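Local structure of methyltransferase domain-containing protein (Serratia marcescens, 7CLU) at residues Y190-P201 against R219-V227; F271-K282 against E304-F314. The protein probably transfers a methyl group from S-adenosyl-L-methionine to an oxygen of a substrate in the prodigiosin synthetic pathway of Serratia marcescens. One frame throughout, in Å; residues are numbered along the deposited sequence.

Contact 1. Residues Y190-P201 against R219-V227; sequences YPGIALAICELP and RIDVVEGDV
Ile197 and Ile220 meet on one face of the sheet, the CD1 of Ile197 lying 3.9 Å from CG2 of Ile220. Ile197 swings CG1 and CD1 back toward Ile220 because CG1 stands beside its own backbone N (chi1 -62°). Helices 181-189 and 201-214 close over this face, bringing Pro183 and Leu207 to Ile197 and Met184 and Leu211 to Ile220. On the other face, CG2 of Val223 packs against CB of Cys198, and the sulfur SG reaches on to Gly225 CA at 3.7 Å. Between the faces the two strands run in parallel register, Ala196 beside Asp221 and Glu199 beside Glu224. Five backbone bonds join them, beginning with Asp221 N to Leu195 O and ending with Gly225 N to Glu199 O; the shortest is Ile197 N to Asp221 O, 2.7 Å. Beyond the strand starts, Arg219 bends at chi2 (75°) and turns its guanidinium edge-on to the type I turn Tyr190 to Ile193. Its NH1 and NH2 both hold the carbonyl oxygen of Ile193, NH2 at 2.8 Å, with that oxygen in the guanidinium plane. NH2 also makes a weak bond to Tyr190 O. CD1 of Leu195 lies over one guanidinium face, 3.6 Å from NH1, while the Ile193 oxygen meets the group at its edge. Two waters continue the polar edge: one bridges Leu195 N and Arg219 O, the other links Leu195 O to Asp221 OD2. At the far end Glu199, Asp226 and Val227 are residues that bind S-adenosyl-L-homocysteine. This is the parallel beta-alpha-beta crossover of a Rossmann-like methyltransferase, strand 194-199, helix 201-214 and strand 221-224, with the cofactor site at the C-terminal ends of its strands.

Contact 2. Residues F271-K282 against E304-F314; sequences FIASETPLNEDK and ESSAQEYLDRF
Beside the predicted proton acceptor His247, Glu304 and Thr276 come together at the end of strand 271-275; Glu304 OE2 hydrogen-bonds His247 ND1. Two waters lie within bonding distance of Glu304 OE1, one also near Glu275 OE1 and accepting from Thr276 N, the other near Tyr310 OH. Glu275 crosses the Tyr310 ring with CG over one face, 4.2 Å from the centroid, bringing OE1 to 3.0 Å from Tyr310 OH. Glu275 OE1 and OE2 accept from His247 N and Leu246 N, respectively. Pro277 CG meets the edge of the Tyr310 ring. Next to it Leu278 N bonds to Ser305 O at 2.9 Å. Lys282 bends at chi3 (93°) to put NZ 2.7 Å from Glu309 OE2, a salt bridge, while Glu309 OE1 accepts from Ser306 N. Deeper in, the Phe271 and Phe314 rings lie slid apart, planes at 30°, CE2 of Phe271 touching CZ of Phe314, and Phe319 meets both. Ser306 OG in turn accepts from Glu309 N, completing a capping box with Ser306 as the N-cap, which starts helix 307-316 on the flank of the Rossmann-like sheet.

Along the chain contact 1 comes first: strand 194-199 runs into helix 201-214, and strand 221-224 returns beside it, closing a short loop at one border of the seven-stranded sheet. Contact 2 opens only afterwards. Strand 270-275 leads through helix 286-298 to residues 304-314, so its loop follows the first in series, neither nesting in it nor crossing it. Strands 171-175 and 239-243 lie between strands 194-199 and 270-275, and the contact centres are 25 Å apart. Contact 1 thus ties edge strand 221-224 to its neighbour 194-199, with cofactor-binding residues at their C-terminal ends; contact 2 lays helix 307-316 and the loop before it against strand 270-275, with Glu304 bonded to His247, and reaches the second subunit through Asp281 and Lys282.

Contact 1. Residues Y190-P201 against R219-V227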
loop_
_atom_site.group_PDB
_atom_site.type_symbol
_atom_site.label_atom_id
_atom_site.label_comp_id
_atom_site.label_asym_id
_atom_site.label_seq_id
_atom_site.Cartn_x
_atom_site.Cartn_y
_atom_site.Cartn_z
ATOM N N TYR A 190 0.206 40.978 4.583
ATOM C CA TYR A 190 -0.859 41.954 4.346
ATOM C C TYR A 190 -1.231 42.613 5.665
ATOM O O TYR A 190 -2.118 42.137 6.383
ATOM C CB TYR A 190 -2.084 41.293 3.720
ATOM C CG TYR A 190 -1.866 40.728 2.327
ATOM C CD1 TYR A 190 -2.094 41.502 1.190
ATOM C CD2 TYR A 190 -1.453 39.415 2.152
ATOM C CE1 TYR A 190 -1.913 40.978 -0.085
ATOM C CE2 TYR A 190 -1.269 38.883 0.889
ATOM C CZ TYR A 190 -1.504 39.663 -0.226
ATOM O OH TYR A 190 -1.320 39.118 -1.477
ATOM N N PRO A 191 -0.590 43.739 6.003
ATOM C CA PRO A 191 -0.704 44.265 7.375
ATOM C C PRO A 191 -2.033 44.926 7.694
ATOM O O PRO A 191 -2.327 45.131 8.876
ATOM C CB PRO A 191 0.442 45.282 7.452
ATOM C CG PRO A 191 0.640 45.724 6.040
ATOM C CD PRO A 191 0.344 44.529 5.177
ATOM N N GLY A 192 -2.833 45.289 6.707
ATOM C CA GLY A 192 -4.026 46.053 6.992
ATOM C C GLY A 192 -5.340 45.303 6.970
ATOM O O GLY A 192 -6.381 45.910 7.242
ATOM N N ILE A 193 -5.340 44.005 6.662
ATOM C CA ILE A 193 -6.586 43.266 6.503
ATOM C C ILE A 193 -6.984 42.647 7.840
ATOM O O ILE A 193 -6.137 42.121 8.572
ATOM C CB ILE A 193 -6.462 42.201 5.393
ATOM C CG1 ILE A 193 -7.810 41.497 5.186
ATOM C CG2 ILE A 193 -5.345 41.195 5.711
ATOM C CD1 ILE A 193 -7.773 40.353 4.196
ATOM N N ALA A 194 -8.273 42.744 8.178
ATOM C CA ALA A 194 -8.771 42.120 9.395
ATOM C C ALA A 194 -8.872 40.605 9.205
ATOM O O ALA A 194 -9.121 40.107 8.102
ATOM C CB ALA A 194 -10.132 42.705 9.776
ATOM N N LEU A 195 -8.666 39.869 10.288
ATOM C CA LEU A 195 -8.465 38.432 10.176
ATOM C C LEU A 195 -9.163 37.693 11.306
ATOM O O LEU A 195 -9.125 38.118 12.464
ATOM C CB LEU A 195 -6.971 38.076 10.188
ATOM C CG LEU A 195 -6.121 38.538 9.003
ATOM C CD1 LEU A 195 -4.649 38.240 9.285
ATOM C CD2 LEU A 195 -6.570 37.837 7.728
ATOM N N ALA A 196 -9.739 36.546 10.964
ATOM C CA ALA A 196 -10.506 35.774 11.927
ATOM C C ALA A 196 -10.520 34.313 11.508
ATOM O O ALA A 196 -10.378 33.980 10.330
ATOM C CB ALA A 196 -11.943 36.294 12.059
ATOM N N ILE A 197 -10.706 33.443 12.488
ATOM C CA ILE A 197 -10.978 32.042 12.231
ATOM C C ILE A 197 -12.274 31.678 12.943
ATOM O O ILE A 197 -12.474 32.066 14.097
ATOM C CB ILE A 197 -9.824 31.151 12.711
ATOM C CG1 ILE A 197 -8.534 31.501 11.950
ATOM C CG2 ILE A 197 -10.202 29.686 12.553
ATOM C CD1 ILE A 197 -7.296 31.030 12.639
ATOM N N CYS A 198 -13.139 30.936 12.264
ATOM C CA CYS A 198 -14.362 30.401 12.866
ATOM C C CYS A 198 -14.149 28.935 13.243
ATOM O O CYS A 198 -13.847 28.115 12.372
ATOM C CB CYS A 198 -15.540 30.530 11.910
ATOM S SG CYS A 198 -17.095 29.995 12.668
ATOM N N GLU A 199 -14.286 28.616 14.538
ATOM C CA GLU A 199 -14.088 27.257 15.035
ATOM C C GLU A 199 -15.323 26.797 15.792
ATOM O O GLU A 199 -16.058 27.615 16.349
ATOM C CB GLU A 199 -12.884 27.144 15.981
ATOM C CG GLU A 199 -11.529 27.203 15.297
ATOM C CD GLU A 199 -11.373 26.146 14.227
ATOM O OE1 GLU A 199 -11.573 24.952 14.539
ATOM O OE2 GLU A 199 -11.056 26.512 13.076
ATOM N N LEU A 200 -15.528 25.481 15.819
ATOM C CA LEU A 200 -16.526 24.897 16.701
ATOM C C LEU A 200 -16.262 25.346 18.135
ATOM O O LEU A 200 -15.100 25.463 18.537
ATOM C CB LEU A 200 -16.489 23.366 16.628
ATOM C CG LEU A 200 -17.039 22.659 15.393
ATOM C CD1 LEU A 200 -16.864 21.152 15.552
ATOM C CD2 LEU A 200 -18.498 23.014 15.163
ATOM N N PRO A 201 -17.303 25.606 18.926
ATOM C CA PRO A 201 -17.086 26.037 20.319
ATOM C C PRO A 201 -16.149 25.141 21.119
ATOM O O PRO A 201 -15.492 25.628 22.046
ATOM C CB PRO A 201 -18.504 26.041 20.911
ATOM C CG PRO A 201 -19.439 25.695 19.768
ATOM C CD PRO A 201 -18.694 25.809 18.496
ATOM N N ARG A 219 -3.905 39.715 16.581
ATOM C CA ARG A 219 -3.982 39.935 15.143
ATOM C C ARG A 219 -5.109 39.136 14.489
ATOM O O ARG A 219 -5.675 39.577 13.479
ATOM C CB ARG A 219 -2.636 39.569 14.507
ATOM C CG ARG A 219 -2.536 39.848 13.021
ATOM C CD ARG A 219 -2.386 41.338 12.734
ATOM N NE ARG A 219 -2.383 41.605 11.296
ATOM C CZ ARG A 219 -3.478 41.627 10.542
ATOM N NH1 ARG A 219 -4.670 41.401 11.092
ATOM N NH2 ARG A 219 -3.387 41.871 9.238
ATOM N N ILE A 220 -5.435 37.964 15.034
ATOM C CA ILE A 220 -6.369 37.022 14.419
ATOM C C ILE A 220 -7.418 36.636 15.458
ATOM O O ILE A 220 -7.091 36.015 16.477
ATOM C CB ILE A 220 -5.643 35.772 13.885
ATOM C CG1 ILE A 220 -4.562 36.168 12.861
ATOM C CG2 ILE A 220 -6.630 34.772 13.281
ATOM C CD1 ILE A 220 -3.646 35.008 12.507
ATOM N N ASP A 221 -8.670 37.006 15.210
ATOM C CA ASP A 221 -9.735 36.653 16.141
ATOM C C ASP A 221 -10.209 35.223 15.913
ATOM O O ASP A 221 -10.191 34.703 14.794
ATOM C CB ASP A 221 -10.925 37.601 15.998
ATOM C CG ASP A 221 -10.599 39.021 16.421
ATOM O OD1 ASP A 221 -9.883 39.203 17.427
ATOM O OD2 ASP A 221 -11.065 39.956 15.738
ATOM N N VAL A 222 -10.647 34.589 16.994
ATOM C CA VAL A 222 -11.315 33.297 16.928
ATOM C C VAL A 222 -12.768 33.534 17.291
ATOM O O VAL A 222 -13.067 34.012 18.391
ATOM C CB VAL A 222 -10.672 32.264 17.861
ATOM C CG1 VAL A 222 -11.272 30.886 17.614
ATOM C CG2 VAL A 222 -9.170 32.236 17.640
ATOM N N VAL A 223 -13.664 33.242 16.358
ATOM C CA VAL A 223 -15.089 33.291 16.632
ATOM C C VAL A 223 -15.640 31.876 16.596
ATOM O O VAL A 223 -15.072 30.965 15.989
ATOM C CB VAL A 223 -15.842 34.188 15.644
ATOM C CG1 VAL A 223 -15.307 35.627 15.729
ATOM C CG2 VAL A 223 -15.753 33.613 14.244
ATOM N N GLU A 224 -16.776 31.695 17.247
ATOM C CA GLU A 224 -17.349 30.370 17.371
ATOM C C GLU A 224 -18.548 30.230 16.451
ATOM O O GLU A 224 -19.277 31.192 16.187
ATOM C CB GLU A 224 -17.706 30.090 18.829
ATOM C CG GLU A 224 -16.465 30.142 19.715
ATOM C CD GLU A 224 -16.765 30.021 21.189
ATOM O OE1 GLU A 224 -16.133 30.750 21.986
ATOM O OE2 GLU A 224 -17.622 29.190 21.550
ATOM N N GLY A 225 -18.717 29.028 15.924
ATOM C CA GLY A 225 -19.760 28.787 14.953
ATOM C C GLY A 225 -19.740 27.346 14.497
ATOM O O GLY A 225 -18.934 26.529 14.959
ATOM N N ASP A 226 -20.626 27.060 13.546
ATOM C CA ASP A 226 -20.897 25.695 13.102
ATOM C C ASP A 226 -21.379 25.775 11.661
ATOM O O ASP A 226 -22.476 26.283 11.409
ATOM C CB ASP A 226 -21.951 25.040 13.999
ATOM C CG ASP A 226 -21.973 23.516 13.898
ATOM O OD1 ASP A 226 -21.936 22.956 12.769
ATOM O OD2 ASP A 226 -22.054 22.881 14.973
ATOM N N VAL A 227 -20.585 25.254 10.722
ATOM C CA VAL A 227 -21.028 25.241 9.332
ATOM C C VAL A 227 -22.195 24.292 9.119
ATOM O O VAL A 227 -22.968 24.470 8.172
ATOM C CB VAL A 227 -19.879 24.872 8.374
ATOM C CG1 VAL A 227 -19.020 26.060 8.123
ATOM C CG2 VAL A 227 -19.089 23.686 8.907
HETATM O O HOH W 1 -7.568 41.280 12.525
HETATM O O HOH W 2 -10.772 39.891 12.993
#

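Contact 2. Residues F271-K282 against E304-F314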
loop_
_atom_site.group_PDB
_atom_site.type_symbol
_atom_site.label_atom_id
_atom_site.label_comp_id
_atom_site.label_asym_id
_atom_site.label_seq_id
_atom_site.Cartn_x
_atom_site.Cartn_y
_atom_site.Cartn_z
ATOM N N PHE A 271 -16.725 34.212 -1.368
ATOM C CA PHE A 271 -16.437 32.957 -0.686
ATOM C C PHE A 271 -15.528 32.109 -1.563
ATOM O O PHE A 271 -15.718 32.026 -2.779
ATOM C CB PHE A 271 -17.711 32.184 -0.335
ATOM C CG PHE A 271 -17.446 30.774 0.132
ATOM C CD1 PHE A 271 -16.877 30.535 1.374
ATOM C CD2 PHE A 271 -17.737 29.694 -0.680
ATOM C CE1 PHE A 271 -16.613 29.245 1.799
ATOM C CE2 PHE A 271 -17.470 28.410 -0.261
ATOM C CZ PHE A 271 -16.903 28.193 0.980
ATOM N N ILE A 272 -14.523 31.501 -0.946
ATOM C CA ILE A 272 -13.593 30.636 -1.646
ATOM C C ILE A 272 -13.513 29.309 -0.902
ATOM O O ILE A 272 -13.270 29.289 0.305
ATOM C CB ILE A 272 -12.187 31.249 -1.738
ATOM C CG1 ILE A 272 -12.208 32.642 -2.391
ATOM C CG2 ILE A 272 -11.270 30.277 -2.450
ATOM C CD1 ILE A 272 -10.792 33.284 -2.548
ATOM N N ALA A 273 -13.689 28.210 -1.617
ATOM C CA ALA A 273 -13.349 26.889 -1.103
ATOM C C ALA A 273 -12.096 26.415 -1.821
ATOM O O ALA A 273 -12.056 26.449 -3.051
ATOM C CB ALA A 273 -14.479 25.893 -1.340
ATOM N N SER A 274 -11.088 25.970 -1.075
ATOM C CA SER A 274 -9.921 25.345 -1.685
ATOM C C SER A 274 -10.133 23.832 -1.670
ATOM O O SER A 274 -10.450 23.264 -0.626
ATOM C CB SER A 274 -8.616 25.724 -0.973
ATOM O OG SER A 274 -8.669 25.611 0.437
ATOM N N GLU A 275 -10.024 23.204 -2.841
ATOM C CA GLU A 275 -10.207 21.762 -2.966
ATOM C C GLU A 275 -9.165 21.231 -3.936
ATOM O O GLU A 275 -8.404 21.998 -4.545
ATOM C CB GLU A 275 -11.623 21.379 -3.450
ATOM C CG GLU A 275 -12.769 21.854 -2.565
ATOM C CD GLU A 275 -12.993 20.942 -1.380
ATOM O OE1 GLU A 275 -12.926 19.702 -1.564
ATOM O OE2 GLU A 275 -13.231 21.467 -0.268
ATOM N N THR A 276 -9.128 19.899 -4.060
ATOM C CA THR A 276 -8.275 19.193 -5.023
ATOM C C THR A 276 -9.203 18.442 -5.972
ATOM O O THR A 276 -9.451 17.245 -5.788
ATOM C CB THR A 276 -7.309 18.215 -4.346
ATOM O OG1 THR A 276 -8.054 17.240 -3.583
ATOM C CG2 THR A 276 -6.332 18.957 -3.441
ATOM N N PRO A 277 -9.724 19.100 -7.001
ATOM C CA PRO A 277 -10.715 18.443 -7.863
ATOM C C PRO A 277 -10.104 17.365 -8.739
ATOM O O PRO A 277 -8.919 17.395 -9.085
ATOM C CB PRO A 277 -11.260 19.590 -8.723
ATOM C CG PRO A 277 -10.868 20.859 -7.973
ATOM C CD PRO A 277 -9.591 20.539 -7.286
ATOM N N LEU A 278 -10.951 16.415 -9.116
ATOM C CA LEU A 278 -10.660 15.594 -10.280
ATOM C C LEU A 278 -10.579 16.475 -11.520
ATOM O O LEU A 278 -11.203 17.537 -11.595
ATOM C CB LEU A 278 -11.745 14.538 -10.463
ATOM C CG LEU A 278 -11.964 13.652 -9.234
ATOM C CD1 LEU A 278 -13.250 12.868 -9.343
ATOM C CD2 LEU A 278 -10.778 12.739 -9.100
ATOM N N ASN A 279 -9.837 16.009 -12.517
ATOM C CA ASN A 279 -9.664 16.793 -13.732
ATOM C C ASN A 279 -10.955 16.783 -14.562
ATOM O O ASN A 279 -11.994 16.246 -14.159
ATOM C CB ASN A 279 -8.462 16.281 -14.533
ATOM C CG ASN A 279 -8.575 14.809 -14.899
ATOM O OD1 ASN A 279 -9.674 14.267 -15.020
ATOM N ND2 ASN A 279 -7.426 14.152 -15.084
ATOM N N GLU A 280 -10.863 17.376 -15.753
ATOM C CA GLU A 280 -12.045 17.713 -16.546
ATOM C C GLU A 280 -12.840 16.478 -16.965
ATOM O O GLU A 280 -14.078 16.492 -16.933
ATOM C CB GLU A 280 -11.616 18.521 -17.774
ATOM C CG GLU A 280 -12.759 18.934 -18.689
ATOM C CD GLU A 280 -12.504 20.268 -19.371
ATOM O OE1 GLU A 280 -11.558 20.346 -20.191
ATOM O OE2 GLU A 280 -13.255 21.230 -19.091
ATOM N N ASP A 281 -12.160 15.408 -17.381
ATOM C CA ASP A 281 -12.832 14.167 -17.754
ATOM C C ASP A 281 -12.829 13.132 -16.632
ATOM O O ASP A 281 -13.066 11.946 -16.896
ATOM C CB ASP A 281 -12.203 13.566 -19.012
ATOM C CG ASP A 281 -10.783 13.064 -18.782
ATOM O OD1 ASP A 281 -10.121 13.511 -17.814
ATOM O OD2 ASP A 281 -10.325 12.227 -19.594
ATOM N N LYS A 282 -12.572 13.557 -15.395
ATOM C CA LYS A 282 -12.568 12.665 -14.229
ATOM C C LYS A 282 -11.741 11.409 -14.510
ATOM O O LYS A 282 -12.187 10.274 -14.326
ATOM C CB LYS A 282 -14.002 12.327 -13.799
ATOM C CG LYS A 282 -14.814 13.559 -13.387
ATOM C CD LYS A 282 -16.317 13.270 -13.144
ATOM C CE LYS A 282 -16.610 12.950 -11.675
ATOM N NZ LYS A 282 -18.064 12.665 -11.352
ATOM N N GLU A 304 -14.531 12.869 -4.080
ATOM C CA GLU A 304 -13.922 13.940 -4.848
ATOM C C GLU A 304 -14.812 14.241 -6.052
ATOM O O GLU A 304 -15.568 13.378 -6.521
ATOM C CB GLU A 304 -12.500 13.560 -5.289
ATOM C CG GLU A 304 -11.571 13.123 -4.132
ATOM C CD GLU A 304 -11.317 14.246 -3.132
ATOM O OE1 GLU A 304 -11.395 15.430 -3.528
ATOM O OE2 GLU A 304 -11.046 13.946 -1.947
ATOM N N SER A 305 -14.755 15.489 -6.520
ATOM C CA SER A 305 -15.599 15.965 -7.607
ATOM C C SER A 305 -14.765 16.746 -8.619
ATOM O O SER A 305 -13.660 17.209 -8.325
ATOM C CB SER A 305 -16.740 16.849 -7.086
ATOM O OG SER A 305 -17.400 16.261 -5.976
ATOM N N SER A 306 -15.308 16.890 -9.827
ATOM C CA SER A 306 -14.680 17.749 -10.817
ATOM C C SER A 306 -14.873 19.219 -10.440
ATOM O O SER A 306 -15.719 19.571 -9.612
ATOM C CB SER A 306 -15.255 17.475 -12.210
ATOM O OG SER A 306 -16.647 17.699 -12.236
ATOM N N ALA A 307 -14.042 20.076 -11.040
ATOM C CA ALA A 307 -14.234 21.518 -10.910
ATOM C C ALA A 307 -15.662 21.911 -11.275
ATOM O O ALA A 307 -16.332 22.633 -10.528
ATOM C CB ALA A 307 -13.229 22.261 -11.790
ATOM N N GLN A 308 -16.153 21.415 -12.414
ATOM C CA GLN A 308 -17.505 21.764 -12.850
ATOM C C GLN A 308 -18.542 21.341 -11.823
ATOM O O GLN A 308 -19.511 22.071 -11.566
ATOM C CB GLN A 308 -17.809 21.122 -14.204
ATOM C CG GLN A 308 -19.056 21.688 -14.869
ATOM C CD GLN A 308 -18.874 23.146 -15.270
ATOM O OE1 GLN A 308 -17.821 23.536 -15.770
ATOM N NE2 GLN A 308 -19.887 23.962 -15.012
ATOM N N GLU A 309 -18.363 20.155 -11.230
ATOM C CA GLU A 309 -19.298 19.709 -10.209
ATOM C C GLU A 309 -19.304 20.662 -9.021
ATOM O O GLU A 309 -20.363 20.937 -8.447
ATOM C CB GLU A 309 -18.960 18.283 -9.771
ATOM C CG GLU A 309 -19.584 17.228 -10.666
ATOM C CD GLU A 309 -19.006 15.835 -10.448
ATOM O OE1 GLU A 309 -17.927 15.720 -9.825
ATOM O OE2 GLU A 309 -19.632 14.856 -10.914
ATOM N N TYR A 310 -18.134 21.190 -8.644
ATOM C CA TYR A 310 -18.102 22.188 -7.581
ATOM C C TYR A 310 -18.765 23.488 -8.027
ATOM O O TYR A 310 -19.501 24.114 -7.254
ATOM C CB TYR A 310 -16.662 22.446 -7.135
ATOM C CG TYR A 310 -16.058 21.362 -6.253
ATOM C CD1 TYR A 310 -16.719 20.896 -5.120
ATOM C CD2 TYR A 310 -14.792 20.833 -6.543
ATOM C CE1 TYR A 310 -16.150 19.890 -4.303
ATOM C CE2 TYR A 310 -14.211 19.857 -5.737
ATOM C CZ TYR A 310 -14.889 19.398 -4.622
ATOM O OH TYR A 310 -14.297 18.431 -3.851
ATOM N N LEU A 311 -18.517 23.911 -9.269
ATOM C CA LEU A 311 -19.194 25.098 -9.784
ATOM C C LEU A 311 -20.704 24.936 -9.704
ATOM O O LEU A 311 -21.406 25.846 -9.247
ATOM C CB LEU A 311 -18.765 25.376 -11.224
ATOM C CG LEU A 311 -17.333 25.864 -11.433
ATOM C CD1 LEU A 311 -17.031 26.101 -12.907
ATOM C CD2 LEU A 311 -17.079 27.122 -10.622
ATOM N N ASP A 312 -21.216 23.766 -10.120
ATOM C CA ASP A 312 -22.652 23.515 -10.076
ATOM C C ASP A 312 -23.190 23.645 -8.660
ATOM O O ASP A 312 -24.273 24.208 -8.448
ATOM C CB ASP A 312 -22.966 22.122 -10.630
ATOM C CG ASP A 312 -22.660 21.989 -12.116
ATOM O OD1 ASP A 312 -22.554 23.023 -12.811
ATOM O OD2 ASP A 312 -22.526 20.838 -12.594
ATOM N N ARG A 313 -22.446 23.135 -7.673
ATOM C CA ARG A 313 -22.907 23.209 -6.291
ATOM C C ARG A 313 -22.858 24.635 -5.762
ATOM O O ARG A 313 -23.739 25.042 -4.995
ATOM C CB ARG A 313 -22.085 22.266 -5.404
ATOM C CG ARG A 313 -22.441 20.823 -5.635
ATOM C CD ARG A 313 -21.628 19.814 -4.823
ATOM N NE ARG A 313 -21.651 18.544 -5.543
ATOM C CZ ARG A 313 -20.613 17.734 -5.654
ATOM N NH1 ARG A 313 -19.464 18.052 -5.064
ATOM N NH2 ARG A 313 -20.725 16.612 -6.349
ATOM N N PHE A 314 -21.836 25.409 -6.149
ATOM C CA PHE A 314 -21.813 26.823 -5.788
ATOM C C PHE A 314 -23.071 27.532 -6.291
ATOM O O PHE A 314 -23.754 28.231 -5.531
ATOM C CB PHE A 314 -20.555 27.499 -6.346
ATOM C CG PHE A 314 -19.397 27.540 -5.380
ATOM C CD1 PHE A 314 -18.963 26.381 -4.735
ATOM C CD2 PHE A 314 -18.739 28.734 -5.115
ATOM C CE1 PHE A 314 -17.881 26.417 -3.848
ATOM C CE2 PHE A 314 -17.660 28.789 -4.234
ATOM C CZ PHE A 314 -17.221 27.630 -3.598
HETATM O O HOH W 3 -10.984 18.174 -2.574
HETATM O O HOH W 4 -12.473 16.950 -5.119
HETATM O O HOH W 5 -12.067 19.448 -13.477
#